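Local coordinates for radical SAM domain protein (Methanothrix thermoacetophila, PDB 6Y1X) that probably acts as a radical SAM carbide synthase that makes NifB-co, the precursor of the iron-molybdenum cofactor of nitrogenase, at residues A[165-169]-A[170-174]; A[144-147]-A[148-152]. All blocks are in the same frame, centred on the assembly; numbering follows the deposited sequence.

Interaction 1: residues A[165-169]-A[170-174]; sequences LNAVD and PTIGE
Asp169 bends its carboxylate over the start of helix 170-173, where OD1 takes two bonds from Thr171. The backbone arm is Thr171 N, 2.8 Å from Asp169 OD1 and nearly in line with the C-O bond, although the N-H itself is bent. The hydroxyl arm is shorter: Thr171 OG1 donates to Asp169 OD1 across 2.5 Å and comes from above the carboxylate, 48° out of its plane. The two side chains cross at a slant, and a single oxygen carries both bonds. Asp169 reaches this place because its CG extends anti to the backbone N (chi1 -180°), while Thr171 holds OG1 between its own N and carbonyl carbon (chi1 67°), turned back to the aspartate. The pairing of OD1 with the N-H two residues on is an Asx turn, and with Asp169 as N-cap it starts the short helix that follows strand 160-164 in the radical SAM domain. Pro170 fills the first helical position, where no N-H is needed, and its ring touches Lys194 and Leu197 of helix 189-209. Behind the cap, Asp169 O receives Gly173 N at 2.9 Å, in the carbonyl plane, and a weaker, bent bond from Ile172 N at 3.0 Å. An apolar contact accompanies the backbone turn. Ala167 CB points at the helix, 3.6 Å from Gly173 N, and Ile172 brings its CG2 methyl alongside, 3.9 Å from Ala167 CB. The longer branch of Ile172 runs the other way, with CD1 4.2 Å from Asp169 CB. His228 touches both Ala167 and Ile172, and its NE2 is hydrogen-bonded to Val168 N, tying residues 165-169 to the loop just before helix 229-239.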
ATOM      1  N   LEU A 165      -6.495  -1.125  -2.770  1.00 15.75           N
ATOM      2  CA  LEU A 165      -7.543  -1.707  -3.597  1.00 15.79           C
ATOM      3  C   LEU A 165      -8.771  -0.822  -3.448  1.00 18.41           C
ATOM      4  O   LEU A 165      -9.415  -0.817  -2.394  1.00 13.65           O
ATOM      5  CB  LEU A 165      -7.840  -3.147  -3.184  1.00 14.07           C
ATOM      6  CG  LEU A 165      -8.882  -3.917  -3.994  1.00 22.92           C
ATOM      7  CD1 LEU A 165      -8.448  -4.036  -5.441  1.00 19.55           C
ATOM      8  CD2 LEU A 165      -9.084  -5.289  -3.391  1.00 23.09           C
ATOM      9  N   ASN A 166      -9.069  -0.048  -4.489  1.00 17.44           N
ATOM     10  CA  ASN A 166     -10.125   0.949  -4.418  1.00 14.91           C
ATOM     11  C   ASN A 166     -11.407   0.487  -5.087  1.00 18.60           C
ATOM     12  O   ASN A 166     -12.417   1.193  -5.009  1.00 20.35           O
ATOM     13  CB  ASN A 166      -9.655   2.256  -5.061  1.00 15.49           C
ATOM     14  CG  ASN A 166      -8.593   2.951  -4.243  1.00 18.42           C
ATOM     15  OD1 ASN A 166      -8.597   2.874  -3.014  1.00 17.74           O
ATOM     16  ND2 ASN A 166      -7.665   3.617  -4.917  1.00 18.70           N
ATOM     17  N   ALA A 167     -11.378  -0.663  -5.759  1.00 17.42           N
ATOM     18  CA  ALA A 167     -12.541  -1.201  -6.444  1.00 19.80           C
ATOM     19  C   ALA A 167     -12.308  -2.679  -6.726  1.00 14.89           C
ATOM     20  O   ALA A 167     -11.185  -3.086  -7.028  1.00 19.20           O
ATOM     21  CB  ALA A 167     -12.817  -0.448  -7.751  1.00 12.76           C
ATOM     22  N   VAL A 168     -13.371  -3.472  -6.622  1.00 16.78           N
ATOM     23  CA  VAL A 168     -13.393  -4.840  -7.126  1.00 16.46           C
ATOM     24  C   VAL A 168     -14.361  -4.971  -8.291  1.00 23.14           C
ATOM     25  O   VAL A 168     -14.629  -6.083  -8.760  1.00 21.46           O
ATOM     26  CB  VAL A 168     -13.708  -5.864  -6.023  1.00 21.47           C
ATOM     27  CG1 VAL A 168     -12.588  -5.891  -4.985  1.00 14.62           C
ATOM     28  CG2 VAL A 168     -15.055  -5.569  -5.373  1.00 22.98           C
ATOM     29  N   ASP A 169     -14.907  -3.852  -8.755  1.00 25.25           N
ATOM     30  CA  ASP A 169     -15.697  -3.769  -9.973  1.00 26.06           C
ATOM     31  C   ASP A 169     -14.947  -2.844 -10.920  1.00 21.42           C
ATOM     32  O   ASP A 169     -14.743  -1.663 -10.586  1.00 17.19           O
ATOM     33  CB  ASP A 169     -17.093  -3.222  -9.661  1.00 24.19           C
ATOM     34  CG  ASP A 169     -17.986  -3.112 -10.889  1.00 33.82           C
ATOM     35  OD1 ASP A 169     -17.502  -2.767 -11.989  1.00 31.51           O
ATOM     36  OD2 ASP A 169     -19.201  -3.360 -10.739  1.00 40.15           O
ATOM     37  N   PRO A 170     -14.529  -3.307 -12.103  1.00 17.98           N
ATOM     38  CA  PRO A 170     -13.689  -2.460 -12.956  1.00 16.99           C
ATOM     39  C   PRO A 170     -14.421  -1.262 -13.532  1.00 20.19           C
ATOM     40  O   PRO A 170     -13.761  -0.283 -13.906  1.00 18.90           O
ATOM     41  CB  PRO A 170     -13.237  -3.419 -14.064  1.00 24.02           C
ATOM     42  CG  PRO A 170     -14.352  -4.405 -14.152  1.00 23.01           C
ATOM     43  CD  PRO A 170     -14.810  -4.609 -12.731  1.00 19.65           C
ATOM     44  N   THR A 171     -15.756  -1.292 -13.603  1.00 16.64           N
ATOM     45  CA  THR A 171     -16.480  -0.094 -14.025  1.00 26.18           C
ATOM     46  C   THR A 171     -16.351   1.015 -12.992  1.00 28.08           C
ATOM     47  O   THR A 171     -16.393   2.198 -13.342  1.00 28.03           O
ATOM     48  CB  THR A 171     -17.950  -0.410 -14.286  1.00 22.12           C
ATOM     49  OG1 THR A 171     -18.595  -0.767 -13.059  1.00 34.14           O
ATOM     50  CG2 THR A 171     -18.087  -1.551 -15.293  1.00 28.60           C
ATOM     51  N   ILE A 172     -16.204   0.649 -11.720  1.00 24.62           N
ATOM     52  CA  ILE A 172     -15.865   1.628 -10.695  1.00 22.19           C
ATOM     53  C   ILE A 172     -14.381   1.965 -10.754  1.00 19.33           C
ATOM     54  O   ILE A 172     -13.993   3.129 -10.603  1.00 21.26           O
ATOM     55  CB  ILE A 172     -16.311   1.133  -9.312  1.00 18.33           C
ATOM     56  CG1 ILE A 172     -17.845   1.024  -9.301  1.00 20.21           C
ATOM     57  CG2 ILE A 172     -15.801   2.064  -8.216  1.00 14.86           C
ATOM     58  CD1 ILE A 172     -18.430   0.430  -8.047  1.00 29.37           C
ATOM     59  N   GLY A 173     -13.528   0.953 -10.944  1.00 12.63           N
ATOM     60  CA  GLY A 173     -12.106   1.215 -11.115  1.00 14.80           C
ATOM     61  C   GLY A 173     -11.817   2.236 -12.197  1.00 19.85           C
ATOM     62  O   GLY A 173     -10.916   3.071 -12.053  1.00 18.92           O
ATOM     63  N   GLU A 174     -12.576   2.188 -13.297  1.00 19.46           N
ATOM     64  CA  GLU A 174     -12.323   3.095 -14.411  1.00 22.05           C
ATOM     65  C   GLU A 174     -12.516   4.547 -13.997  1.00 22.68           C
ATOM     66  O   GLU A 174     -11.901   5.451 -14.578  1.00 22.03           O
ATOM     67  CB  GLU A 174     -13.248   2.768 -15.582  1.00 23.08           C
ATOM     68  CG  GLU A 174     -13.012   3.659 -16.799  1.00 38.42           C
ATOM     69  CD  GLU A 174     -14.020   3.442 -17.907  1.00 50.63           C
ATOM     70  OE1 GLU A 174     -14.946   2.621 -17.726  1.00 54.36           O
ATOM     71  OE2 GLU A 174     -13.886   4.099 -18.963  1.00 54.70           O
TER

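Interaction 2: residues A[144-147]-A[148-152]; sequences LLLP and DRIED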
ATOM      1  N   LEU A 144      -0.429  -3.620  -9.147  1.00 16.17           N
ATOM      2  CA  LEU A 144      -0.327  -3.956 -10.565  1.00 15.14           C
ATOM      3  C   LEU A 144       0.791  -4.959 -10.830  1.00 15.79           C
ATOM      4  O   LEU A 144       0.609  -5.906 -11.600  1.00 19.72           O
ATOM      5  CB  LEU A 144      -0.112  -2.697 -11.402  1.00 16.71           C
ATOM      6  CG  LEU A 144      -0.012  -2.963 -12.907  1.00 19.74           C
ATOM      7  CD1 LEU A 144      -1.286  -3.584 -13.477  1.00 18.65           C
ATOM      8  CD2 LEU A 144       0.339  -1.677 -13.643  1.00 19.08           C
ATOM      9  N   LEU A 145       1.946  -4.782 -10.193  1.00 24.60           N
ATOM     10  CA  LEU A 145       3.071  -5.684 -10.409  1.00 24.04           C
ATOM     11  C   LEU A 145       3.200  -6.745  -9.326  1.00 21.28           C
ATOM     12  O   LEU A 145       4.198  -7.469  -9.305  1.00 20.66           O
ATOM     13  CB  LEU A 145       4.376  -4.896 -10.533  1.00 20.10           C
ATOM     14  CG  LEU A 145       4.570  -4.155 -11.856  1.00 24.42           C
ATOM     15  CD1 LEU A 145       5.811  -3.273 -11.819  1.00 28.72           C
ATOM     16  CD2 LEU A 145       4.639  -5.152 -13.009  1.00 27.18           C
ATOM     17  N   LEU A 146       2.220  -6.855  -8.431  1.00 17.76           N
ATOM     18  CA  LEU A 146       2.319  -7.832  -7.348  1.00 20.36           C
ATOM     19  C   LEU A 146       2.405  -9.264  -7.866  1.00 26.19           C
ATOM     20  O   LEU A 146       3.250 -10.027  -7.362  1.00 23.79           O
ATOM     21  CB  LEU A 146       1.154  -7.648  -6.367  1.00 21.01           C
ATOM     22  CG  LEU A 146       1.240  -8.496  -5.096  1.00 22.37           C
ATOM     23  CD1 LEU A 146       2.590  -8.315  -4.443  1.00 14.81           C
ATOM     24  CD2 LEU A 146       0.125  -8.150  -4.120  1.00 21.26           C
ATOM     25  N   PRO A 147       1.596  -9.702  -8.840  1.00 24.43           N
ATOM     26  CA  PRO A 147       1.782 -11.076  -9.343  1.00 22.08           C
ATOM     27  C   PRO A 147       3.166 -11.314  -9.911  1.00 24.82           C
ATOM     28  O   PRO A 147       3.731 -12.397  -9.722  1.00 31.07           O
ATOM     29  CB  PRO A 147       0.711 -11.208 -10.435  1.00 25.45           C
ATOM     30  CG  PRO A 147      -0.272 -10.156 -10.163  1.00 21.02           C
ATOM     31  CD  PRO A 147       0.437  -9.038  -9.469  1.00 19.73           C
ATOM     32  N   ASP A 148       3.729 -10.327 -10.611  1.00 30.49           N
ATOM     33  CA  ASP A 148       5.018 -10.515 -11.266  1.00 36.07           C
ATOM     34  C   ASP A 148       6.185 -10.481 -10.285  1.00 28.77           C
ATOM     35  O   ASP A 148       7.223 -11.092 -10.550  1.00 29.61           O
ATOM     36  CB  ASP A 148       5.228  -9.452 -12.346  1.00 48.77           C
ATOM     37  CG  ASP A 148       4.358  -9.677 -13.569  1.00 62.91           C
ATOM     38  OD1 ASP A 148       3.742 -10.760 -13.674  1.00 68.74           O
ATOM     39  OD2 ASP A 148       4.292  -8.772 -14.428  1.00 66.32           O
ATOM     40  N   ARG A 149       6.038  -9.801  -9.149  1.00 24.18           N
ATOM     41  CA  ARG A 149       7.165  -9.597  -8.250  1.00 25.10           C
ATOM     42  C   ARG A 149       7.005 -10.278  -6.896  1.00 27.38           C
ATOM     43  O   ARG A 149       7.911 -10.167  -6.062  1.00 26.36           O
ATOM     44  CB  ARG A 149       7.409  -8.097  -8.024  1.00 18.05           C
ATOM     45  CG  ARG A 149       7.772  -7.312  -9.282  1.00 23.99           C
ATOM     46  CD  ARG A 149       8.804  -8.013 -10.159  1.00 35.29           C
ATOM     47  NE  ARG A 149      10.126  -8.123  -9.557  1.00 44.65           N
ATOM     48  CZ  ARG A 149      11.130  -7.288  -9.810  1.00 46.69           C
ATOM     49  NH1 ARG A 149      10.950  -6.270 -10.642  1.00 40.23           N
ATOM     50  NH2 ARG A 149      12.310  -7.467  -9.227  1.00 45.82           N
ATOM     51  N   ILE A 150       5.889 -10.971  -6.647  1.00 22.46           N
ATOM     52  CA  ILE A 150       5.666 -11.556  -5.326  1.00 24.57           C
ATOM     53  C   ILE A 150       6.742 -12.586  -5.015  1.00 26.51           C
ATOM     54  O   ILE A 150       7.154 -12.734  -3.858  1.00 29.99           O
ATOM     55  CB  ILE A 150       4.249 -12.159  -5.231  1.00 26.60           C
ATOM     56  CG1 ILE A 150       3.989 -12.722  -3.832  1.00 33.47           C
ATOM     57  CG2 ILE A 150       4.027 -13.212  -6.308  1.00 26.88           C
ATOM     58  CD1 ILE A 150       4.053 -11.683  -2.733  1.00 30.84           C
ATOM     59  N   GLU A 151       7.217 -13.310  -6.033  1.00 26.96           N
ATOM     60  CA  GLU A 151       8.266 -14.298  -5.810  1.00 28.46           C
ATOM     61  C   GLU A 151       9.545 -13.629  -5.317  1.00 30.40           C
ATOM     62  O   GLU A 151      10.226 -14.154  -4.428  1.00 31.29           O
ATOM     63  CB  GLU A 151       8.535 -15.076  -7.096  1.00 34.21           C
ATOM     64  CG  GLU A 151       9.476 -16.251  -6.925  1.00 49.68           C
ATOM     65  CD  GLU A 151       9.262 -17.334  -7.968  1.00 65.09           C
ATOM     66  OE1 GLU A 151       9.155 -16.994  -9.167  1.00 69.46           O
ATOM     67  OE2 GLU A 151       9.206 -18.523  -7.590  1.00 69.84           O
ATOM     68  N   ASP A 152       9.881 -12.464  -5.881  1.00 30.13           N
ATOM     69  CA  ASP A 152      11.054 -11.721  -5.429  1.00 30.06           C
ATOM     70  C   ASP A 152      10.883 -11.244  -3.994  1.00 33.89           C
ATOM     71  O   ASP A 152      11.808 -11.349  -3.179  1.00 32.33           O
ATOM     72  CB  ASP A 152      11.315 -10.533  -6.353  1.00 33.74           C
ATOM     73  CG  ASP A 152      11.748 -10.955  -7.736  1.00 52.17           C
ATOM     74  OD1 ASP A 152      12.061 -12.151  -7.923  1.00 59.62           O
ATOM     75  OD2 ASP A 152      11.768 -10.090  -8.639  1.00 57.05           O
TER
HETATM   76  O   HOH W   1       2.021  -8.466 -12.129  1.00 34.51           O
HETATM   77  O   HOH W   2       6.087 -13.538  -8.806  1.00 29.45           O
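The carboxylate of Asp148 meets the CD2 methyl of Leu145 at its OD2 end, 3.9 Å from Asp148 OD2, and water 1 sits over the face displaced to that same side. The next residue, Arg149, presents the NE and NH2 edge of its guanidinium to Asp152, one turn on, both nitrogens meeting OD2 from its anti side. The salt bridge measures 2.7 Å between Arg149 NE and Asp152 OD2, which lies 19° out of the guanidinium plane. Bends at chi2 and chi3 (-45° and -67°) curl the chain so that NE and NH2 both meet the one oxygen, while NH1 pairs with Glu119 and the group makes a cation-pi contact with Phe122. Exchanging Arg149 for an alanine is likely to cost Asp152 OD2 both its arginine N-H bonds and to leave Glu119 without this positive mate. On the buried side, Leu146 CD1 meets Ile150 CD1 at 4.1 Å, against Val163 and Ile161 of strand 160-164. Leu145, the N-cap residue, accepts Arg149 N at its O, 3.0 Å away. Water 1 bridges Leu144 O and Asp148 N, and water 2 joins Pro147 O to Glu151 N, where the helix is kinked. These are the N-cap and opening turns of helix 146-156, the helical arm of a beta-alpha-beta unit in the TIM-barrel-like radical SAM fold.

How the interactions relate
Both interactions start a helix, and they flank the same strand of the parallel sheet: residues 144-152 hold the N-cap and first turns of helix 146-156 before strand 160-164, and residues 165-174 follow that strand. Their centres lie 20 Å apart and they do not touch, yet each rests partly on helix 189-209. Each is partly buried. In interaction 1 a side-chain oxygen caps the helix, with an exposed threonine as the donor and a small apolar patch behind it. Interaction 2 lacks such a side-chain cap; backbone bonds and two waters serve its turn, an arginine-aspartate salt bridge lies within the helix, and buried leucine and isoleucine pack against the strand.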